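Local structure of dual oxidase maturation factor 1 (Mus musculus, 6WXU) at residues V99-G104 against A241-H246. The protein probably supports the maturation of the dual oxidase DUOX1 and its transport from the endoplasmic reticulum to the plasma membrane. Sequence-based numbering, arbitrary orientation.
Sequences VGLQIG and AVLHTH
Leu101 meets Leu243 and Thr245 through the end of its side chain, in an entirely apolar contact between two segments predicted to be extracellular. Followed outward, its CB already leans to the 241-246 segment, lying 4.5 Å from Leu243 CD2. CG comes no nearer, and the chain then forks. Branch CD1 does the touching: it sits 4.3 Å from Leu243 CD2 and 4.2 Å from Thr245 CG2, so that one methyl faces two others that are themselves neighbours. Branch CD2 turns away from both, 6.1 Å from Leu243 CD2. The side chain also packs on Val108 and Ile110 of strand 108-111.

Thr245 offers its methyl rather than its hydroxyl. With chi1 at 67°, OG1 lies between the backbone N and the carbonyl carbon, while CG2 stands opposite that carbon and is presented to Leu101; the two side chains meet at a slant. Two residues beyond Leu101 on strand 94-103, Ile103 CD1 comes within 4.8 Å of Thr245 CG2, a looser approach. Leu243 also packs on Leu157 of helix 152-159, as does Val99, so this helix packs against side chains of both segments.

No hydrogen bond links the two segments, because strand 77-86 runs between them: Leu101 pairs with Gly79 by backbone hydrogen bonding, and His246 with Val78. Leu101 and Thr245 nevertheless have CA atoms only 7.6 Å apart, less than two usual strand spacings, consistent with a strongly twisted or curled sheet. Side chains one strand removed thus meet over the middle strand, on one face of an antiparallel sheet of the kind found in claudin-like extracellular domains.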
loop_
_atom_site.group_PDB
_atom_site.type_symbol
_atom_site.label_atom_id
_atom_site.label_comp_id
_atom_site.label_asym_id
_atom_site.label_seq_id
_atom_site.Cartn_x
_atom_site.Cartn_y
_atom_site.Cartn_z
ATOM N N VAL B 99 6.634 -30.071 1.651
ATOM C CA VAL B 99 5.560 -29.134 1.346
ATOM C C VAL B 99 4.246 -29.675 1.891
ATOM O O VAL B 99 4.007 -30.884 1.905
ATOM C CB VAL B 99 5.481 -28.886 -0.172
ATOM C CG1 VAL B 99 4.799 -27.571 -0.455
ATOM C CG2 VAL B 99 6.860 -28.905 -0.781
ATOM N N GLY B 100 3.383 -28.776 2.340
ATOM C CA GLY B 100 2.105 -29.181 2.898
ATOM C C GLY B 100 1.044 -28.131 2.677
ATOM O O GLY B 100 1.339 -26.945 2.523
ATOM N N LEU B 101 -0.207 -28.578 2.661
ATOM C CA LEU B 101 -1.369 -27.713 2.539
ATOM C C LEU B 101 -2.286 -27.928 3.730
ATOM O O LEU B 101 -2.393 -29.038 4.253
ATOM C CB LEU B 101 -2.150 -27.991 1.258
ATOM C CG LEU B 101 -1.877 -27.142 0.027
ATOM C CD1 LEU B 101 -2.766 -27.603 -1.097
ATOM C CD2 LEU B 101 -2.130 -25.690 0.334
ATOM N N GLN B 102 -2.959 -26.861 4.148
ATOM C CA GLN B 102 -3.894 -26.939 5.266
ATOM C C GLN B 102 -5.028 -25.963 4.976
ATOM O O GLN B 102 -4.903 -24.769 5.252
ATOM C CB GLN B 102 -3.202 -26.620 6.581
ATOM C CG GLN B 102 -2.357 -27.743 7.129
ATOM C CD GLN B 102 -1.731 -27.385 8.447
ATOM O OE1 GLN B 102 -1.482 -26.217 8.728
ATOM N NE2 GLN B 102 -1.481 -28.388 9.275
ATOM N N ILE B 103 -6.123 -26.475 4.434
ATOM C CA ILE B 103 -7.226 -25.650 3.958
ATOM C C ILE B 103 -8.282 -25.596 5.049
ATOM O O ILE B 103 -8.903 -26.609 5.375
ATOM C CB ILE B 103 -7.808 -26.192 2.649
ATOM C CG1 ILE B 103 -6.689 -26.517 1.671
ATOM C CG2 ILE B 103 -8.739 -25.183 2.032
ATOM C CD1 ILE B 103 -7.158 -27.229 0.447
ATOM N N GLY B 104 -8.490 -24.419 5.610
ATOM C CA GLY B 104 -9.500 -24.205 6.625
ATOM C C GLY B 104 -10.798 -23.697 6.044
ATOM O O GLY B 104 -11.138 -23.964 4.890
ATOM N N ALA B 241 6.963 -34.711 -7.550
ATOM C CA ALA B 241 6.019 -35.186 -6.552
ATOM C C ALA B 241 4.660 -34.537 -6.760
ATOM O O ALA B 241 4.574 -33.357 -7.108
ATOM C CB ALA B 241 6.519 -34.892 -5.141
ATOM N N VAL B 242 3.606 -35.313 -6.540
ATOM C CA VAL B 242 2.235 -34.826 -6.603
ATOM C C VAL B 242 1.715 -34.673 -5.183
ATOM O O VAL B 242 2.138 -35.379 -4.263
ATOM C CB VAL B 242 1.343 -35.771 -7.432
ATOM C CG1 VAL B 242 2.099 -36.266 -8.636
ATOM C CG2 VAL B 242 0.891 -36.942 -6.599
ATOM N N LEU B 243 0.800 -33.730 -4.995
ATOM C CA LEU B 243 0.256 -33.417 -3.681
ATOM C C LEU B 243 -1.230 -33.741 -3.681
ATOM O O LEU B 243 -1.996 -33.159 -4.455
ATOM C CB LEU B 243 0.498 -31.949 -3.329
ATOM C CG LEU B 243 0.572 -31.537 -1.860
ATOM C CD1 LEU B 243 1.251 -30.201 -1.737
ATOM C CD2 LEU B 243 -0.800 -31.454 -1.265
ATOM N N HIS B 244 -1.632 -34.669 -2.820
ATOM C CA HIS B 244 -3.020 -35.082 -2.688
ATOM C C HIS B 244 -3.538 -34.638 -1.331
ATOM O O HIS B 244 -2.862 -34.824 -0.316
ATOM C CB HIS B 244 -3.159 -36.597 -2.833
ATOM C CG HIS B 244 -2.890 -37.097 -4.215
ATOM N ND1 HIS B 244 -2.155 -38.235 -4.465
ATOM C CD2 HIS B 244 -3.266 -36.621 -5.425
ATOM C CE1 HIS B 244 -2.086 -38.435 -5.768
ATOM N NE2 HIS B 244 -2.752 -37.469 -6.373
ATOM N N THR B 245 -4.728 -34.050 -1.315
ATOM C CA THR B 245 -5.353 -33.593 -0.085
ATOM C C THR B 245 -6.509 -34.509 0.280
ATOM O O THR B 245 -7.281 -34.927 -0.586
ATOM C CB THR B 245 -5.858 -32.158 -0.220
ATOM O OG1 THR B 245 -6.933 -32.124 -1.162
ATOM C CG2 THR B 245 -4.749 -31.253 -0.699
ATOM N N HIS B 246 -6.619 -34.821 1.569
ATOM C CA HIS B 246 -7.731 -35.609 2.082
ATOM C C HIS B 246 -8.358 -34.896 3.271
ATOM O O HIS B 246 -8.007 -33.752 3.563
ATOM C CB HIS B 246 -7.261 -37.006 2.469
ATOM C CG HIS B 246 -6.003 -37.014 3.275
ATOM N ND1 HIS B 246 -4.821 -37.537 2.801
ATOM C CD2 HIS B 246 -5.739 -36.555 4.521
ATOM C CE1 HIS B 246 -3.883 -37.405 3.723
ATOM N NE2 HIS B 246 -4.415 -36.812 4.776
#